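Local coordinates for Glyco_hydro_cc domain-containing protein (Pseudomonas viridiflava, PDB 6UAV) that probably hydrolyses internal beta-1,3-glucan linkages, as an endo-beta-1,3-glucanase of glycoside hydrolase family 128 built on a TIM barrel, at residues A[25-29]-A[221-225]; A[1-7]-A[253-258]; A[83-87]-A[129-135]; A[92-96]-A[135-139]. All blocks are in the same frame, centred on the assembly; numbering follows the deposited sequence.

Interaction 1. Residues A[25-29]-A[221-225]; sequences MSWWY and FRYAW
The core of a TIM barrel near the N-terminal ends of its strands is filled here by Trp27 and Arg222, reaching inward from strands 27-29 and 220-225. These are the second and eighth strands of the closed parallel sheet. Strand 6-9 stands between them, so the pair meets through side chains rather than as sheet neighbours, with axes 8.0 Å apart.

The guanidinium of Arg222 lies flat on the indole of Trp27, the two planes only 9° apart and the centres separated by 4.0 Å. Its aliphatic stem belongs to the same stack: CD sits over the five-membered ring, 3.6 Å from the centroid, in a CH-pi contact. An extended chain from CG to NE keeps stem and guanidinium running across one face of the indole, and NE comes within 3.4 Å of Trp27 CD1. Asp51 forms a salt bridge with NH2, which probably offsets the buried charge. The carbonyl of Val4 takes the NE hydrogen, and together the two partners would fix the rotation of the guanidinium and hold it parallel to the ring.

Trp27 NE1 is bonded chiefly to Lys5 O; its bond to Tyr223 O is weak, 3.3 Å long and bent to 121°. Farther up the barrel, Ala224 offers a small methyl to two aromatic residues at once. Tyr29, whose hydroxyl is bonded to Thr183 O, receives that methyl at the edge of its ring, near the ring plane. The other contact joins Ala224 CB to Trp27 CZ2 at 3.7 Å.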
loop_
_atom_site.group_PDB
_atom_site.type_symbol
_atom_site.label_atom_id
_atom_site.label_comp_id
_atom_site.label_asym_id
_atom_site.label_seq_id
_atom_site.Cartn_x
_atom_site.Cartn_y
_atom_site.Cartn_z
ATOM N N MET A 25 -3.349 -6.496 13.417
ATOM C CA MET A 25 -2.894 -5.518 12.408
ATOM C C MET A 25 -1.700 -4.766 12.988
ATOM O O MET A 25 -1.880 -4.216 14.107
ATOM C CB MET A 25 -3.999 -4.495 12.118
ATOM C CG MET A 25 -3.587 -3.452 11.124
ATOM S SD MET A 25 -4.727 -2.005 10.908
ATOM C CE MET A 25 -4.332 -1.038 12.362
ATOM N N SER A 26 -0.576 -4.692 12.272
ATOM C CA SER A 26 0.629 -3.941 12.686
ATOM C C SER A 26 0.608 -2.517 12.144
ATOM O O SER A 26 1.206 -1.654 12.795
ATOM C CB SER A 26 1.827 -4.705 12.285
ATOM O OG SER A 26 1.961 -5.752 13.221
ATOM N N TRP A 27 -0.040 -2.238 11.003
ATOM C CA TRP A 27 0.118 -0.883 10.435
ATOM C C TRP A 27 -1.055 -0.511 9.547
ATOM O O TRP A 27 -1.835 -1.384 9.145
ATOM C CB TRP A 27 1.443 -0.796 9.656
ATOM C CG TRP A 27 1.433 -1.579 8.380
ATOM C CD1 TRP A 27 1.490 -2.942 8.249
ATOM C CD2 TRP A 27 1.221 -1.069 7.050
ATOM N NE1 TRP A 27 1.377 -3.313 6.934
ATOM C CE2 TRP A 27 1.223 -2.175 6.175
ATOM C CE3 TRP A 27 1.068 0.206 6.525
ATOM C CZ2 TRP A 27 1.139 -2.006 4.799
ATOM C CZ3 TRP A 27 0.987 0.358 5.169
ATOM C CH2 TRP A 27 0.978 -0.727 4.318
ATOM N N TRP A 28 -1.151 0.754 9.258
ATOM C CA TRP A 28 -2.130 1.230 8.264
ATOM C C TRP A 28 -1.591 2.437 7.539
ATOM O O TRP A 28 -0.601 3.029 7.959
ATOM C CB TRP A 28 -3.487 1.560 8.908
ATOM C CG TRP A 28 -3.658 2.937 9.508
ATOM C CD1 TRP A 28 -4.324 3.972 8.923
ATOM C CD2 TRP A 28 -3.196 3.442 10.763
ATOM N NE1 TRP A 28 -4.358 5.062 9.736
ATOM C CE2 TRP A 28 -3.678 4.766 10.888
ATOM C CE3 TRP A 28 -2.454 2.884 11.819
ATOM C CZ2 TRP A 28 -3.419 5.556 12.005
ATOM C CZ3 TRP A 28 -2.247 3.667 12.933
ATOM C CH2 TRP A 28 -2.671 4.988 13.001
ATOM N N TYR A 29 -2.304 2.843 6.491
ATOM C CA TYR A 29 -1.975 4.108 5.826
ATOM C C TYR A 29 -3.270 4.593 5.229
ATOM O O TYR A 29 -4.216 3.812 5.191
ATOM C CB TYR A 29 -0.845 3.910 4.804
ATOM C CG TYR A 29 -1.311 3.284 3.519
ATOM C CD1 TYR A 29 -1.604 1.923 3.431
ATOM C CD2 TYR A 29 -1.458 4.058 2.395
ATOM C CE1 TYR A 29 -2.016 1.362 2.236
ATOM C CE2 TYR A 29 -1.874 3.515 1.210
ATOM C CZ TYR A 29 -2.174 2.157 1.127
ATOM O OH TYR A 29 -2.567 1.617 -0.058
ATOM N N PHE A 221 7.591 -7.304 2.302
ATOM C CA PHE A 221 7.828 -6.802 3.671
ATOM C C PHE A 221 6.512 -6.482 4.368
ATOM O O PHE A 221 6.433 -6.725 5.542
ATOM C CB PHE A 221 8.690 -5.532 3.627
ATOM C CG PHE A 221 9.025 -4.961 4.981
ATOM C CD1 PHE A 221 10.018 -5.538 5.763
ATOM C CD2 PHE A 221 8.318 -3.882 5.512
ATOM C CE1 PHE A 221 10.313 -5.024 7.029
ATOM C CE2 PHE A 221 8.646 -3.353 6.757
ATOM C CZ PHE A 221 9.631 -3.937 7.521
ATOM N N ARG A 222 5.519 -5.960 3.651
ATOM C CA ARG A 222 4.257 -5.531 4.260
ATOM C C ARG A 222 3.169 -5.625 3.190
ATOM O O ARG A 222 3.477 -5.615 1.948
ATOM C CB ARG A 222 4.340 -4.113 4.839
ATOM C CG ARG A 222 4.882 -4.055 6.264
ATOM C CD ARG A 222 4.850 -2.728 6.994
ATOM N NE ARG A 222 4.903 -2.916 8.449
ATOM C CZ ARG A 222 4.840 -1.928 9.339
ATOM N NH1 ARG A 222 4.795 -0.665 8.930
ATOM N NH2 ARG A 222 4.787 -2.218 10.628
ATOM N N TYR A 223 1.961 -5.831 3.654
ATOM C CA TYR A 223 0.780 -5.799 2.783
ATOM C C TYR A 223 -0.354 -5.109 3.526
ATOM O O TYR A 223 -0.366 -5.078 4.731
ATOM C CB TYR A 223 0.375 -7.205 2.304
ATOM C CG TYR A 223 0.181 -8.230 3.391
ATOM C CD1 TYR A 223 -0.990 -8.281 4.123
ATOM C CD2 TYR A 223 1.182 -9.100 3.740
ATOM C CE1 TYR A 223 -1.223 -9.240 5.085
ATOM C CE2 TYR A 223 1.003 -10.015 4.764
ATOM C CZ TYR A 223 -0.178 -10.048 5.480
ATOM O OH TYR A 223 -0.404 -10.909 6.513
ATOM N N ALA A 224 -1.323 -4.652 2.751
ATOM C CA ALA A 224 -2.476 -3.977 3.318
ATOM C C ALA A 224 -3.721 -4.352 2.547
ATOM O O ALA A 224 -3.804 -4.115 1.334
ATOM C CB ALA A 224 -2.245 -2.508 3.274
ATOM N N TRP A 225 -4.669 -4.878 3.304
ATOM C CA TRP A 225 -5.976 -5.271 2.748
ATOM C C TRP A 225 -6.807 -4.032 2.421
ATOM O O TRP A 225 -6.917 -3.089 3.269
ATOM C CB TRP A 225 -6.706 -6.219 3.712
ATOM C CG TRP A 225 -8.015 -6.716 3.189
ATOM C CD1 TRP A 225 -9.252 -6.169 3.349
ATOM C CD2 TRP A 225 -8.185 -7.853 2.338
ATOM N NE1 TRP A 225 -10.196 -6.905 2.680
ATOM C CE2 TRP A 225 -9.563 -7.969 2.065
ATOM C CE3 TRP A 225 -7.305 -8.816 1.850
ATOM C CZ2 TRP A 225 -10.059 -8.947 1.204
ATOM C CZ3 TRP A 225 -7.812 -9.839 1.076
ATOM C CH2 TRP A 225 -9.163 -9.886 0.740
#

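Interaction 2. Residues A[1-7]-A[253-258]; sequences TKSVKRG and YLSLPY
Arg6 and Tyr253 lie alongside each other, their side chains running opposite ways, an arrangement that lets each deliver its polar end to the other segment's backbone. Arg6 CD rests over the centre of the Tyr253 ring, 3.9 Å from the centroid, as a CH-pi contact. The tyrosine meanwhile extends to strand 6-9, where its OH donates to Gly7 O at 2.6 Å, the oxygen lying in the ring plane and the donor in the carbonyl plane.

Past CD the arginine bends (chi3 -48°), and the guanidinium leaves the ring, its plane turned 41° from it, to turn its edge to the carbonyls that follow helix 248-255. NH1 and NH2 both grip Leu256 O from one side of its carbonyl plane. Arg6 NH1 gives Leu256 O the straighter bond, 2.8 Å at 162°, whereas Arg6 NH2 reaches Leu256 O at 3.2 Å and also donates to Pro257 O at 2.9 Å. Both acceptors lie close to the guanidinium plane, so the terminal nitrogens use their in-plane N-H groups, although NH2 stands well above both carbonyl planes. NE is turned to Tyr223 OH of the eighth strand.

Nearer the surface, Tyr258 lays one ring face over the peptide joining Lys2 to Ser3, with Ser3 N 3.7 Å above the ring plane. Its CB packs against Ser3 CB at 3.5 Å. Ser3 OG accepts from Lys5 N in an ST turn and is bonded to Glu215 as well. The whole joins the two ends of a TIM barrel chain: the lead into the first strand meets the tail leaving the last helix.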
loop_
_atom_site.group_PDB
_atom_site.type_symbol
_atom_site.label_atom_id
_atom_site.label_comp_id
_atom_site.label_asym_id
_atom_site.label_seq_id
_atom_site.Cartn_x
_atom_site.Cartn_y
_atom_site.Cartn_z
ATOM N N THR A 1 1.185 -10.405 20.178
ATOM C CA THR A 1 2.163 -10.709 19.087
ATOM C C THR A 1 1.408 -10.937 17.774
ATOM O O THR A 1 0.336 -11.559 17.775
ATOM C CB THR A 1 3.020 -11.941 19.386
ATOM O OG1 THR A 1 3.585 -11.740 20.686
ATOM C CG2 THR A 1 4.092 -12.156 18.338
ATOM N N LYS A 2 1.937 -10.424 16.684
ATOM C CA LYS A 2 1.172 -10.438 15.426
ATOM C C LYS A 2 2.164 -10.230 14.278
ATOM O O LYS A 2 3.386 -10.025 14.538
ATOM C CB LYS A 2 0.095 -9.352 15.479
ATOM C CG LYS A 2 0.683 -7.989 15.733
ATOM C CD LYS A 2 -0.377 -6.906 15.960
ATOM C CE LYS A 2 0.240 -5.645 16.530
ATOM N NZ LYS A 2 -0.772 -4.624 16.911
ATOM N N SER A 3 1.675 -10.339 13.053
ATOM C CA SER A 3 2.572 -10.244 11.881
ATOM C C SER A 3 3.074 -8.818 11.713
ATOM O O SER A 3 2.237 -7.909 11.570
ATOM C CB SER A 3 1.853 -10.592 10.625
ATOM O OG SER A 3 2.795 -10.488 9.570
ATOM N N VAL A 4 4.367 -8.569 11.538
ATOM C CA VAL A 4 4.841 -7.196 11.157
ATOM C C VAL A 4 4.300 -6.846 9.771
ATOM O O VAL A 4 4.241 -5.668 9.460
ATOM C CB VAL A 4 6.375 -7.062 11.178
ATOM C CG1 VAL A 4 7.024 -8.069 10.243
ATOM C CG2 VAL A 4 6.856 -5.623 10.861
ATOM N N LYS A 5 3.929 -7.835 8.937
ATOM C CA LYS A 5 3.528 -7.509 7.530
ATOM C C LYS A 5 2.109 -6.943 7.482
ATOM O O LYS A 5 1.755 -6.304 6.500
ATOM C CB LYS A 5 3.528 -8.777 6.674
ATOM C CG LYS A 5 4.824 -9.561 6.700
ATOM C CD LYS A 5 5.018 -10.330 5.385
ATOM C CE LYS A 5 6.200 -11.296 5.441
ATOM N NZ LYS A 5 6.559 -11.777 4.068
ATOM N N ARG A 6 1.261 -7.300 8.452
ATOM C CA ARG A 6 -0.201 -7.226 8.257
ATOM C C ARG A 6 -0.735 -5.810 8.449
ATOM O O ARG A 6 -0.720 -5.308 9.533
ATOM C CB ARG A 6 -0.898 -8.268 9.146
ATOM C CG ARG A 6 -2.372 -8.363 8.813
ATOM C CD ARG A 6 -2.993 -9.686 9.232
ATOM N NE ARG A 6 -2.199 -10.832 8.818
ATOM C CZ ARG A 6 -2.198 -12.035 9.397
ATOM N NH1 ARG A 6 -3.043 -12.359 10.364
ATOM N NH2 ARG A 6 -1.346 -12.928 8.950
ATOM N N GLY A 7 -1.304 -5.217 7.403
ATOM C CA GLY A 7 -1.838 -3.863 7.477
ATOM C C GLY A 7 -3.205 -3.747 6.859
ATOM O O GLY A 7 -3.769 -4.717 6.317
ATOM N N TYR A 253 -9.278 -12.181 8.931
ATOM C CA TYR A 253 -7.989 -11.519 8.573
ATOM C C TYR A 253 -7.019 -11.482 9.750
ATOM O O TYR A 253 -5.803 -11.844 9.604
ATOM C CB TYR A 253 -8.237 -10.117 8.053
ATOM C CG TYR A 253 -7.041 -9.382 7.497
ATOM C CD1 TYR A 253 -6.258 -9.891 6.478
ATOM C CD2 TYR A 253 -6.720 -8.101 7.935
ATOM C CE1 TYR A 253 -5.181 -9.203 5.934
ATOM C CE2 TYR A 253 -5.673 -7.380 7.380
ATOM C CZ TYR A 253 -4.903 -7.912 6.352
ATOM O OH TYR A 253 -3.846 -7.283 5.782
ATOM N N LEU A 254 -7.509 -11.041 10.898
ATOM C CA LEU A 254 -6.628 -10.821 12.068
ATOM C C LEU A 254 -6.154 -12.139 12.644
ATOM O O LEU A 254 -5.077 -12.133 13.344
ATOM C CB LEU A 254 -7.359 -9.944 13.105
ATOM C CG LEU A 254 -7.892 -8.613 12.583
ATOM C CD1 LEU A 254 -8.614 -7.866 13.698
ATOM C CD2 LEU A 254 -6.814 -7.747 12.002
ATOM N N SER A 255 -6.879 -13.219 12.399
ATOM C CA SER A 255 -6.611 -14.574 12.960
ATOM C C SER A 255 -5.614 -15.339 12.109
ATOM O O SER A 255 -5.104 -16.360 12.597
ATOM C CB SER A 255 -7.893 -15.402 12.984
ATOM O OG SER A 255 -8.139 -15.995 11.665
ATOM N N LEU A 256 -5.421 -14.955 10.855
ATOM C CA LEU A 256 -4.607 -15.774 9.920
ATOM C C LEU A 256 -3.190 -15.938 10.467
ATOM O O LEU A 256 -2.617 -15.025 11.063
ATOM C CB LEU A 256 -4.643 -15.145 8.521
ATOM C CG LEU A 256 -5.999 -15.341 7.844
ATOM C CD1 LEU A 256 -6.119 -14.509 6.561
ATOM C CD2 LEU A 256 -6.263 -16.801 7.587
ATOM N N PRO A 257 -2.590 -17.129 10.245
ATOM C CA PRO A 257 -1.210 -17.373 10.607
ATOM C C PRO A 257 -0.285 -16.405 9.861
ATOM O O PRO A 257 -0.681 -15.787 8.912
ATOM C CB PRO A 257 -0.933 -18.794 10.093
ATOM C CG PRO A 257 -2.302 -19.434 9.977
ATOM C CD PRO A 257 -3.224 -18.294 9.595
ATOM N N TYR A 258 0.948 -16.318 10.314
ATOM C CA TYR A 258 1.959 -15.459 9.654
ATOM C C TYR A 258 3.317 -16.126 9.776
ATOM O O TYR A 258 3.477 -17.149 10.461
ATOM C CB TYR A 258 2.009 -14.066 10.289
ATOM C CG TYR A 258 2.032 -14.058 11.798
ATOM C CD1 TYR A 258 3.197 -14.102 12.527
ATOM C CD2 TYR A 258 0.844 -13.982 12.482
ATOM C CE1 TYR A 258 3.182 -14.120 13.921
ATOM C CE2 TYR A 258 0.802 -14.037 13.857
ATOM C CZ TYR A 258 1.970 -14.079 14.579
ATOM O OH TYR A 258 1.817 -14.084 15.934
#

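Interaction 3. Residues A[83-87]-A[129-135]; sequences NEPNL and YGDPVAW
Pro85 meets Trp135 at about a right angle, its ring set over the six-membered part of the indole. The loop that presents it is shaped by a type I turn from Glu84 to Leu87, with Leu87 N bonded back to Glu84 O. Glu84 itself is bonded to His160 and Asn122.

Pro85 CG makes the CH-pi contact, 3.7 Å from the centroid of that Trp135 ring and 14° off the normal, while Pro85 CB comes to 3.5 Å from Trp135 CZ2. Met121 of strand 115-121 packs against both residues.

Next in sequence, Asn86 divides its work. CB touches the pyrrole end of the same indole, 3.8 Å from Trp135 CD1. CG sits between the backbone N and carbonyl carbon (chi1 61°), a rotation that sends the amide toward the chain entering helix 132-146. There Asn86 ND2 donates to Tyr129 O at 3.0 Å, with an angle of 161° at the hydrogen; the acceptor lies in the amide plane, and the donor arrives nearly along the C=O axis. ND2 also donates to Asn122 O, the stronger of its partners, and so ties the loop after strand 78-81 to the one after strand 115-121. On the far side, Asp131 N-caps the helix, OD1 accepting from Val133 N at 2.9 Å.

An Asn-Glu pair following the fourth strand is a signature of clan GH-A barrels, where the glutamate is the general acid/base. Glu84 is consistent with that role, and the contact would then involve the residues immediately after the probable acid/base.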
loop_
_atom_site.group_PDB
_atom_site.type_symbol
_atom_site.label_atom_id
_atom_site.label_comp_id
_atom_site.label_asym_id
_atom_site.label_seq_id
_atom_site.Cartn_x
_atom_site.Cartn_y
_atom_site.Cartn_z
ATOM N N ASN A 83 0.798 7.054 -5.875
ATOM C CA ASN A 83 -0.334 6.065 -5.888
ATOM C C ASN A 83 -0.817 5.783 -7.308
ATOM O O ASN A 83 -1.613 6.565 -7.810
ATOM C CB ASN A 83 -1.502 6.552 -5.049
ATOM C CG ASN A 83 -2.455 5.404 -4.789
ATOM O OD1 ASN A 83 -2.131 4.498 -4.034
ATOM N ND2 ASN A 83 -3.621 5.442 -5.415
ATOM N N GLU A 84 -0.380 4.689 -7.927
ATOM C CA GLU A 84 -0.875 4.257 -9.258
ATOM C C GLU A 84 -0.644 5.335 -10.292
ATOM O O GLU A 84 -1.580 5.896 -10.868
ATOM C CB GLU A 84 -2.347 3.856 -9.123
ATOM C CG GLU A 84 -2.489 2.557 -8.313
ATOM C CD GLU A 84 -3.875 1.937 -8.414
ATOM O OE1 GLU A 84 -4.720 2.492 -9.178
ATOM O OE2 GLU A 84 -4.097 0.948 -7.743
ATOM N N PRO A 85 0.631 5.634 -10.633
ATOM C CA PRO A 85 0.900 6.656 -11.628
ATOM C C PRO A 85 0.343 6.356 -13.003
ATOM O O PRO A 85 0.035 7.286 -13.756
ATOM C CB PRO A 85 2.432 6.708 -11.688
ATOM C CG PRO A 85 2.875 5.326 -11.197
ATOM C CD PRO A 85 1.852 4.938 -10.146
ATOM N N ASN A 86 0.240 5.071 -13.346
ATOM C CA ASN A 86 -0.248 4.660 -14.682
ATOM C C ASN A 86 -1.775 4.570 -14.700
ATOM O O ASN A 86 -2.277 3.993 -15.643
ATOM C CB ASN A 86 0.449 3.393 -15.135
ATOM C CG ASN A 86 0.238 2.184 -14.245
ATOM O OD1 ASN A 86 0.157 2.344 -13.020
ATOM N ND2 ASN A 86 0.235 1.003 -14.873
ATOM N N LEU A 87 -2.475 5.038 -13.676
ATOM C CA LEU A 87 -3.957 5.067 -13.732
ATOM C C LEU A 87 -4.328 6.550 -13.854
ATOM O O LEU A 87 -3.931 7.355 -12.983
ATOM C CB LEU A 87 -4.570 4.464 -12.472
ATOM C CG LEU A 87 -4.715 2.934 -12.451
ATOM C CD1 LEU A 87 -5.727 2.460 -13.491
ATOM C CD2 LEU A 87 -3.375 2.224 -12.560
ATOM N N TYR A 129 0.813 2.810 -21.178
ATOM C CA TYR A 129 1.456 2.384 -19.909
ATOM C C TYR A 129 0.472 1.568 -19.052
ATOM O O TYR A 129 0.639 1.510 -17.811
ATOM C CB TYR A 129 2.094 3.577 -19.186
ATOM C CG TYR A 129 3.269 4.208 -19.882
ATOM C CD1 TYR A 129 4.441 3.499 -20.117
ATOM C CD2 TYR A 129 3.199 5.539 -20.318
ATOM C CE1 TYR A 129 5.509 4.090 -20.786
ATOM C CE2 TYR A 129 4.246 6.131 -21.011
ATOM C CZ TYR A 129 5.418 5.405 -21.209
ATOM O OH TYR A 129 6.501 5.970 -21.841
ATOM N N GLY A 130 -0.392 0.788 -19.699
ATOM C CA GLY A 130 -1.211 -0.208 -18.959
ATOM C C GLY A 130 -0.304 -1.169 -18.196
ATOM O O GLY A 130 -0.612 -1.565 -17.036
ATOM N N ASP A 131 0.771 -1.592 -18.830
ATOM C CA ASP A 131 1.681 -2.606 -18.271
ATOM C C ASP A 131 2.599 -1.888 -17.306
ATOM O O ASP A 131 3.346 -0.999 -17.746
ATOM C CB ASP A 131 2.520 -3.266 -19.356
ATOM C CG ASP A 131 3.451 -4.358 -18.858
ATOM O OD1 ASP A 131 3.644 -4.514 -17.662
ATOM O OD2 ASP A 131 3.939 -5.108 -19.751
ATOM N N PRO A 132 2.608 -2.234 -16.010
ATOM C CA PRO A 132 3.471 -1.527 -15.063
ATOM C C PRO A 132 4.952 -1.673 -15.390
ATOM O O PRO A 132 5.764 -0.818 -14.979
ATOM C CB PRO A 132 3.152 -2.178 -13.724
ATOM C CG PRO A 132 2.507 -3.493 -14.072
ATOM C CD PRO A 132 1.741 -3.230 -15.348
ATOM N N VAL A 133 5.301 -2.706 -16.134
ATOM C CA VAL A 133 6.689 -2.931 -16.584
ATOM C C VAL A 133 7.042 -1.842 -17.574
ATOM O O VAL A 133 8.155 -1.313 -17.542
ATOM C CB VAL A 133 6.929 -4.361 -17.130
ATOM C CG1 VAL A 133 8.288 -4.479 -17.802
ATOM C CG2 VAL A 133 6.876 -5.360 -16.001
ATOM N N ALA A 134 6.141 -1.516 -18.486
ATOM C CA ALA A 134 6.441 -0.460 -19.471
ATOM C C ALA A 134 6.587 0.848 -18.711
ATOM O O ALA A 134 7.515 1.619 -19.020
ATOM C CB ALA A 134 5.345 -0.342 -20.494
ATOM N N TRP A 135 5.714 1.130 -17.767
ATOM C CA TRP A 135 5.796 2.409 -17.018
ATOM C C TRP A 135 7.114 2.451 -16.237
ATOM O O TRP A 135 7.840 3.469 -16.330
ATOM C CB TRP A 135 4.509 2.634 -16.191
ATOM C CG TRP A 135 4.432 4.007 -15.574
ATOM C CD1 TRP A 135 3.751 5.068 -16.070
ATOM C CD2 TRP A 135 5.207 4.493 -14.478
ATOM N NE1 TRP A 135 3.979 6.178 -15.292
ATOM C CE2 TRP A 135 4.890 5.857 -14.299
ATOM C CE3 TRP A 135 6.109 3.890 -13.575
ATOM C CZ2 TRP A 135 5.486 6.654 -13.332
ATOM C CZ3 TRP A 135 6.672 4.663 -12.581
ATOM C CH2 TRP A 135 6.360 6.026 -12.466
#

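Interaction 4. Residues A[92-96]-A[135-139]; sequences NMTPQ and WLDAF
Pro95 wedges between Ala138 and Trp135. Its CB lies 3.5 Å from the Ala138 methyl, a small side chain that permits close approach, and the CA atoms of Pro95 and Phe139 are 4.3 Å apart. Pro95 CG also rests over the five-membered ring of the indole, 3.8 Å from its centroid in a CH-pi contact. This is the face opposite the one taken by Pro85, so the tryptophan is sandwiched between two prolines.

Outward from this core, Phe139 receives Pro95 O at its ring edge, in the ring plane, with CD1 3.9 Å away. Trp135 CG stands anti to its own backbone N (chi1 -171°), which carries the indole out from the helix to the chain before helix 95-112. Its NE1 donates to Met93 O at 2.9 Å and 149°, the donor lying in the carbonyl plane. That buried N-H is thereby satisfied by a backbone acceptor.

At the exposed margin Thr94 N-caps helix 95-112, its OG1 accepting from Ala97 N, and Pro95 occupies the first helical turn. Such docking of successive helix starts, side by side around the outside of the barrel sheet, is the outer-layer packing of a (beta/alpha)8 barrel.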
loop_
_atom_site.group_PDB
_atom_site.type_symbol
_atom_site.label_atom_id
_atom_site.label_comp_id
_atom_site.label_asym_id
_atom_site.label_seq_id
_atom_site.Cartn_x
_atom_site.Cartn_y
_atom_site.Cartn_z
ATOM N N ASN A 92 -1.798 9.483 -11.875
ATOM C CA ASN A 92 -1.828 9.998 -13.251
ATOM C C ASN A 92 -0.518 10.739 -13.520
ATOM O O ASN A 92 -0.544 11.917 -13.940
ATOM C CB ASN A 92 -3.056 10.862 -13.448
ATOM C CG ASN A 92 -3.306 11.177 -14.896
ATOM O OD1 ASN A 92 -2.834 10.471 -15.777
ATOM N ND2 ASN A 92 -3.991 12.284 -15.134
ATOM N N MET A 93 0.618 10.065 -13.351
ATOM C CA MET A 93 1.949 10.714 -13.582
ATOM C C MET A 93 2.629 9.960 -14.718
ATOM O O MET A 93 2.823 8.743 -14.618
ATOM C CB MET A 93 2.794 10.679 -12.316
ATOM C CG MET A 93 2.232 11.663 -11.269
ATOM S SD MET A 93 3.187 11.603 -9.781
ATOM C CE MET A 93 4.634 12.540 -10.272
ATOM N N THR A 94 3.042 10.665 -15.745
ATOM C CA THR A 94 3.871 10.040 -16.792
ATOM C C THR A 94 5.203 9.619 -16.205
ATOM O O THR A 94 5.620 10.075 -15.131
ATOM C CB THR A 94 4.093 10.999 -17.953
ATOM O OG1 THR A 94 4.852 12.092 -17.426
ATOM C CG2 THR A 94 2.792 11.482 -18.582
ATOM N N PRO A 95 5.931 8.709 -16.884
ATOM C CA PRO A 95 7.293 8.378 -16.426
ATOM C C PRO A 95 8.175 9.622 -16.214
ATOM O O PRO A 95 8.902 9.685 -15.194
ATOM C CB PRO A 95 7.780 7.434 -17.545
ATOM C CG PRO A 95 6.483 6.712 -17.964
ATOM C CD PRO A 95 5.460 7.841 -17.961
ATOM N N GLN A 96 8.106 10.575 -17.131
ATOM C CA GLN A 96 8.910 11.808 -16.977
ATOM C C GLN A 96 8.445 12.583 -15.745
ATOM O O GLN A 96 9.308 13.157 -15.015
ATOM C CB GLN A 96 8.891 12.633 -18.250
ATOM C CG GLN A 96 9.715 11.990 -19.367
ATOM C CD GLN A 96 11.212 12.063 -19.217
ATOM O OE1 GLN A 96 11.720 12.700 -18.296
ATOM N NE2 GLN A 96 11.939 11.397 -20.117
ATOM N N TRP A 135 5.714 1.130 -17.767
ATOM C CA TRP A 135 5.796 2.409 -17.018
ATOM C C TRP A 135 7.114 2.451 -16.237
ATOM O O TRP A 135 7.840 3.469 -16.330
ATOM C CB TRP A 135 4.509 2.634 -16.191
ATOM C CG TRP A 135 4.432 4.007 -15.574
ATOM C CD1 TRP A 135 3.751 5.068 -16.070
ATOM C CD2 TRP A 135 5.207 4.493 -14.478
ATOM N NE1 TRP A 135 3.979 6.178 -15.292
ATOM C CE2 TRP A 135 4.890 5.857 -14.299
ATOM C CE3 TRP A 135 6.109 3.890 -13.575
ATOM C CZ2 TRP A 135 5.486 6.654 -13.332
ATOM C CZ3 TRP A 135 6.672 4.663 -12.581
ATOM C CH2 TRP A 135 6.360 6.026 -12.466
ATOM N N LEU A 136 7.442 1.414 -15.499
ATOM C CA LEU A 136 8.664 1.417 -14.669
ATOM C C LEU A 136 9.912 1.460 -15.532
ATOM O O LEU A 136 10.845 2.183 -15.144
ATOM C CB LEU A 136 8.704 0.208 -13.742
ATOM C CG LEU A 136 7.767 0.227 -12.521
ATOM C CD1 LEU A 136 7.690 -1.160 -11.920
ATOM C CD2 LEU A 136 8.225 1.244 -11.500
ATOM N N ASP A 137 9.977 0.735 -16.649
ATOM C CA ASP A 137 11.127 0.831 -17.567
ATOM C C ASP A 137 11.338 2.296 -17.955
ATOM O O ASP A 137 12.505 2.787 -17.931
ATOM C CB ASP A 137 10.953 -0.043 -18.789
ATOM C CG ASP A 137 11.167 -1.524 -18.558
ATOM O OD1 ASP A 137 11.629 -1.899 -17.411
ATOM O OD2 ASP A 137 10.919 -2.275 -19.532
ATOM N N ALA A 138 10.261 2.952 -18.353
ATOM C CA ALA A 138 10.343 4.333 -18.852
ATOM C C ALA A 138 10.771 5.271 -17.726
ATOM O O ALA A 138 11.565 6.201 -17.993
ATOM C CB ALA A 138 9.028 4.734 -19.426
ATOM N N PHE A 139 10.232 5.066 -16.514
ATOM C CA PHE A 139 10.585 5.905 -15.342
ATOM C C PHE A 139 12.064 5.727 -15.025
ATOM O O PHE A 139 12.779 6.754 -14.865
ATOM C CB PHE A 139 9.697 5.466 -14.162
ATOM C CG PHE A 139 10.163 5.918 -12.819
ATOM C CD1 PHE A 139 10.227 7.264 -12.500
ATOM C CD2 PHE A 139 10.609 4.988 -11.902
ATOM C CE1 PHE A 139 10.701 7.661 -11.266
ATOM C CE2 PHE A 139 11.081 5.382 -10.658
ATOM C CZ PHE A 139 11.105 6.727 -10.339
#

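The four contacts sample different depths of one barrel. Interaction 1 is the buried interior, where a charged stack is paired with Asp51, which probably balances its charge; interaction 2, touching it through Ser26-Ser3 and Tyr223-Tyr253, lies farther out and relies on arginine bonds to backbone carbonyls where the chain ends meet. Both reach the same sheet: interaction 2 uses strand 6-9, between the two strands of interaction 1. Across the chain's centre from interaction 2, interactions 3 and 4 share Trp135. Interaction 3 joins the probable catalytic loop to the start of helix 132-146, interaction 4 two neighbouring shell helices. Here proline-indole contacts replace charge, and Pro85 O to Met93 N joins the pair.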